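Local coordinates for protein endonuclease 8-like L720 (Acanthamoeba polyphaga mimivirus, PDB 4MB7) that belongs to the endonuclease VIII-like branch of the Fpg/Nei family, combining a helix-two-turn-helix domain with a bound zinc ion, at residues A[9-12]-A[13-16]; A[165-168]-A[169-172]. One frame throughout, in Å; residues are numbered along the deposited sequence. Where two conformers were deposited one is given.

Interaction 1: A[9-12]-A[13-16]; sequences TYEK and IRHT. With SO4 (sulfate ion), chain C.
Where helix 5-13 runs out, Tyr10 and Arg14 meet one turn apart, an example of how a helix C-terminus is finished by side chains laid back along it. Arg14 CG sits between the backbone N and the carbonyl carbon (chi1 64°), and from there the extended chain returns over the phenol. Its CD lies above one face of the Tyr10 ring, 4.0 Å from the centroid, as a CH-pi contact. The guanidinium does not stack: its plane is turned 63° from the ring. Instead NH1 reaches across and donates to Tyr10 OH at 3.3 Å, with the hydroxyl close to the guanidinium plane. On one guanidinium face, offset toward its rim, rests Glu11 CG. The carboxylate of Glu11 is committed elsewhere, to Arg7 and Tyr223, while the N-H of Arg14 NE donates to a water at 3.1 Å, in the guanidinium plane.

Beneath these side chains the helix tightens into a short 3-10 segment, 14-16. Backbone bonding weakens here, since Ile13 N is shared between weak bonds to Thr9 O and Tyr10 O, and Arg14 N also holds Tyr10 O only weakly. The turn is secured further along: Ile13 O receives both Thr16 N, at 3.1 Å, and Thr16 OG1, at 2.6 Å, the hydroxyl approaching almost head-on to the carbonyl (171°) and the same OG1 being hydrogen-bonded to Trp44 NE1. Ile13 places CG1 3.3 Å from Thr9 O, and CD1 touches Thr9 CG2 at 4.2 Å; its side chain also packs on Trp44, Ile75 and Val77, seating the helix end against strands 40-47 and 73-78. Lys12 stretches the other way, fully extended, to donate from NZ to O4 of a sulfate at 3.0 Å, an anion also held by Arg5 and Arg229.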
loop_
_atom_site.group_PDB
_atom_site.type_symbol
_atom_site.label_atom_id
_atom_site.label_comp_id
_atom_site.label_asym_id
_atom_site.label_seq_id
_atom_site.Cartn_x
_atom_site.Cartn_y
_atom_site.Cartn_z
ATOM N N THR A 9 -7.233 6.511 0.777
ATOM C CA THR A 9 -6.802 7.595 -0.101
ATOM C C THR A 9 -7.512 7.493 -1.444
ATOM O O THR A 9 -7.999 8.491 -1.978
ATOM C CB THR A 9 -5.279 7.563 -0.323
ATOM O OG1 THR A 9 -4.610 7.688 0.937
ATOM C CG2 THR A 9 -4.839 8.703 -1.242
ATOM N N TYR A 10 -7.575 6.276 -1.973
ATOM C CA TYR A 10 -8.280 5.998 -3.221
ATOM C C TYR A 10 -9.750 6.413 -3.161
ATOM O O TYR A 10 -10.260 7.055 -4.080
ATOM C CB TYR A 10 -8.155 4.511 -3.569
ATOM C CG TYR A 10 -9.217 3.994 -4.512
ATOM C CD1 TYR A 10 -9.174 4.291 -5.867
ATOM C CD2 TYR A 10 -10.252 3.190 -4.049
ATOM C CE1 TYR A 10 -10.142 3.814 -6.734
ATOM C CE2 TYR A 10 -11.222 2.708 -4.907
ATOM C CZ TYR A 10 -11.163 3.023 -6.248
ATOM O OH TYR A 10 -12.125 2.545 -7.106
ATOM N N GLU A 11 -10.424 6.052 -2.075
ATOM C CA GLU A 11 -11.837 6.382 -1.916
ATOM C C GLU A 11 -12.067 7.889 -1.814
ATOM O O GLU A 11 -13.121 8.389 -2.202
ATOM C CB GLU A 11 -12.426 5.662 -0.698
ATOM C CG GLU A 11 -12.497 4.146 -0.860
ATOM C CD GLU A 11 -12.986 3.443 0.392
ATOM O OE1 GLU A 11 -12.916 4.045 1.484
ATOM O OE2 GLU A 11 -13.444 2.285 0.283
ATOM N N LYS A 12 -11.071 8.609 -1.306
ATOM C CA LYS A 12 -11.183 10.056 -1.142
ATOM C C LYS A 12 -11.005 10.835 -2.445
ATOM O O LYS A 12 -11.559 11.919 -2.598
ATOM C CB LYS A 12 -10.178 10.566 -0.103
ATOM C CG LYS A 12 -10.565 10.286 1.342
ATOM C CD LYS A 12 -9.511 10.821 2.301
ATOM C CE LYS A 12 -9.882 10.550 3.750
ATOM N NZ LYS A 12 -8.838 11.050 4.689
ATOM N N ILE A 13 -10.234 10.290 -3.382
ATOM C CA ILE A 13 -9.875 11.048 -4.579
ATOM C C ILE A 13 -10.502 10.533 -5.875
ATOM O O ILE A 13 -10.431 11.202 -6.906
ATOM C CB ILE A 13 -8.344 11.104 -4.768
ATOM C CG1 ILE A 13 -7.800 9.710 -5.089
ATOM C CG2 ILE A 13 -7.672 11.673 -3.528
ATOM C CD1 ILE A 13 -6.291 9.621 -5.051
ATOM N N ARG A 14 -11.119 9.357 -5.825
ATOM C CA ARG A 14 -11.580 8.698 -7.048
ATOM C C ARG A 14 -12.709 9.438 -7.772
ATOM O O ARG A 14 -12.963 9.192 -8.950
ATOM C CB ARG A 14 -11.986 7.247 -6.777
ATOM C CG ARG A 14 -13.174 7.076 -5.848
ATOM C CD ARG A 14 -13.587 5.614 -5.777
ATOM N NE ARG A 14 -14.549 5.357 -4.711
ATOM C CZ ARG A 14 -15.060 4.159 -4.439
ATOM N NH1 ARG A 14 -14.705 3.104 -5.159
ATOM N NH2 ARG A 14 -15.927 4.017 -3.446
ATOM N N HIS A 15 -13.388 10.338 -7.070
ATOM C CA HIS A 15 -14.480 11.085 -7.684
ATOM C C HIS A 15 -13.980 12.307 -8.452
ATOM O O HIS A 15 -14.752 13.204 -8.790
ATOM C CB HIS A 15 -15.537 11.464 -6.644
ATOM C CG HIS A 15 -16.310 10.293 -6.124
ATOM N ND1 HIS A 15 -16.023 9.684 -4.921
ATOM C CD2 HIS A 15 -17.349 9.605 -6.654
ATOM C CE1 HIS A 15 -16.860 8.679 -4.728
ATOM N NE2 HIS A 15 -17.674 8.609 -5.765
ATOM N N THR A 16 -12.679 12.329 -8.725
ATOM C CA THR A 16 -12.102 13.297 -9.651
ATOM C C THR A 16 -12.109 12.728 -11.069
ATOM O O THR A 16 -11.731 13.403 -12.025
ATOM C CB THR A 16 -10.663 13.681 -9.257
ATOM O OG1 THR A 16 -9.875 12.496 -9.084
ATOM C CG2 THR A 16 -10.660 14.484 -7.963
HETATM S S SO4 C . -8.316 10.331 8.982
HETATM O O1 SO4 C . -9.641 10.589 9.576
HETATM O O2 SO4 C . -7.445 11.481 9.280
HETATM O O3 SO4 C . -7.751 9.118 9.609
HETATM O O4 SO4 C . -8.441 10.179 7.525
HETATM O O HOH W 1 -15.284 7.345 -2.474
#

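Interaction 2: A[165-168]-A[169-172]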
loop_
_atom_site.group_PDB
_atom_site.type_symbol
_atom_site.label_atom_id
_atom_site.label_comp_id
_atom_site.label_asym_id
_atom_site.label_seq_id
_atom_site.Cartn_x
_atom_site.Cartn_y
_atom_site.Cartn_z
ATOM N N GLU A 165 13.325 -18.123 4.243
ATOM C CA GLU A 165 13.394 -16.822 4.905
ATOM C C GLU A 165 12.491 -16.740 6.133
ATOM O O GLU A 165 11.570 -17.541 6.295
ATOM C CB GLU A 165 13.078 -15.687 3.926
ATOM C CG GLU A 165 11.669 -15.706 3.361
ATOM C CD GLU A 165 11.398 -14.520 2.455
ATOM O OE1 GLU A 165 12.339 -13.741 2.199
ATOM O OE2 GLU A 165 10.245 -14.363 2.000
ATOM N N ILE A 166 12.767 -15.772 7.002
ATOM C CA ILE A 166 11.970 -15.581 8.208
ATOM C C ILE A 166 10.588 -15.034 7.863
ATOM O O ILE A 166 10.393 -14.446 6.799
ATOM C CB ILE A 166 12.663 -14.640 9.212
ATOM C CG1 ILE A 166 12.782 -13.229 8.635
ATOM C CG2 ILE A 166 14.033 -15.183 9.594
ATOM C CD1 ILE A 166 13.197 -12.194 9.655
ATOM N N ILE A 167 9.636 -15.225 8.772
ATOM C CA ILE A 167 8.240 -14.880 8.512
ATOM C C ILE A 167 8.011 -13.382 8.277
ATOM O O ILE A 167 7.197 -13.006 7.435
ATOM C CB ILE A 167 7.293 -15.423 9.619
ATOM C CG1 ILE A 167 5.828 -15.173 9.251
ATOM C CG2 ILE A 167 7.627 -14.822 10.975
ATOM C CD1 ILE A 167 5.416 -15.807 7.943
ATOM N N THR A 168 8.736 -12.536 9.005
ATOM C CA THR A 168 8.624 -11.087 8.835
ATOM C C THR A 168 8.961 -10.658 7.405
ATOM O O THR A 168 8.259 -9.836 6.814
ATOM C CB THR A 168 9.513 -10.318 9.837
ATOM O OG1 THR A 168 8.910 -10.349 11.136
ATOM C CG2 THR A 168 9.680 -8.863 9.410
ATOM N N ASP A 169 10.013 -11.240 6.844
ATOM C CA ASP A 169 10.422 -10.963 5.477
ATOM C C ASP A 169 9.344 -11.376 4.495
ATOM O O ASP A 169 9.069 -10.670 3.545
ATOM C CB ASP A 169 11.711 -11.706 5.130
ATOM C CG ASP A 169 12.959 -10.945 5.532
ATOM O OD1 ASP A 169 12.851 -9.792 5.994
ATOM O OD2 ASP A 169 14.063 -11.510 5.381
ATOM N N PHE A 170 8.735 -12.529 4.735
ATOM C CA PHE A 170 7.706 -13.055 3.845
ATOM C C PHE A 170 6.411 -12.244 3.917
ATOM O O PHE A 170 5.748 -12.037 2.902
ATOM C CB PHE A 170 7.437 -14.531 4.145
ATOM C CG PHE A 170 6.485 -15.181 3.184
ATOM C CD1 PHE A 170 6.757 -15.202 1.827
ATOM C CD2 PHE A 170 5.326 -15.785 3.639
ATOM C CE1 PHE A 170 5.886 -15.803 0.939
ATOM C CE2 PHE A 170 4.451 -16.390 2.756
ATOM C CZ PHE A 170 4.731 -16.400 1.405
ATOM N N LEU A 171 6.060 -11.783 5.115
ATOM C CA LEU A 171 4.844 -10.994 5.301
ATOM C C LEU A 171 4.959 -9.619 4.654
ATOM O O LEU A 171 3.951 -8.958 4.400
ATOM C CB LEU A 171 4.514 -10.839 6.787
ATOM C CG LEU A 171 4.041 -12.092 7.527
ATOM C CD1 LEU A 171 3.686 -11.746 8.962
ATOM C CD2 LEU A 171 2.858 -12.728 6.814
ATOM N N LEU A 172 6.190 -9.194 4.392
ATOM C CA LEU A 172 6.443 -7.898 3.773
ATOM C C LEU A 172 6.676 -8.020 2.268
ATOM O O LEU A 172 6.913 -7.023 1.587
ATOM C CB LEU A 172 7.636 -7.218 4.441
ATOM C CG LEU A 172 7.409 -6.742 5.876
ATOM C CD1 LEU A 172 8.727 -6.377 6.538
ATOM C CD2 LEU A 172 6.455 -5.558 5.888
HETATM O O HOH W 2 14.983 -13.854 6.129
#
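Phe170 N bonds to Ile166 O at 3.3 Å and Leu171 N to Ile167 O at 2.9 Å, building helix 167-171, little more than one turn long, with Ile166 at the N-cap position. Glu165, just before the cap, is folded toward the turn by its first torsion (chi1 64°). OE2 comes to 3.4 Å from Phe170 CA and also lies at the edge of the Phe170 ring, near the ring plane, 3.6 Å from CD1; the carboxylate itself is tilted 59° from that plane. OE1 sits 4.3 Å from Asp169 OD2, so two acidic groups crowd the start of the helix, where the amide-rich end would be expected to ease their mutual repulsion. Asp169 OD2 has further support: it accepts from Leu260 N and from a water at 2.6 Å, and that water in turn accepts from Ile166 N.

The other flank is mainly apolar. With chi1 at -174°, Ile167 swings CG1 away from its own amide and sets it 4.0 Å from Leu171 CG, the two side chains meeting at a slant one turn apart. Thr168 and Leu172 run side by side, with CG2 touching CD1 at 3.9 Å; the hydroxyl of Thr168 is bonded to Gln185. Ile167, Thr168 and Leu171 all press on Leu189 of helix 182-191, while Phe170 is set against helix 148-161. A short buried helix followed closely in sequence by helix 182-191 is consistent with the first half of the helix-two-turn-helix motif of the Fpg/Nei family.

Interactions 1 and 2 illustrate how two local helical turns can be related through a third element rather than by touching. Their centres are 31 Å apart and their nearest atoms about 18 Å, on opposite sides of the chain's centre. Helix 205-230 connects them: Tyr223 and Arg229 serve interaction 1, through Glu11 and the sulfate, whereas Phe208 and Leu211 receive Ile167 of interaction 2. Segment 9-16 leans on the two antiparallel sheets. Segment 165-172 instead meets Leu260 and Arg261, between the two strands 254-258 and 263-267 that lie, in sequence, within the zinc site of Cys247, His251, Cys268 and Cys271.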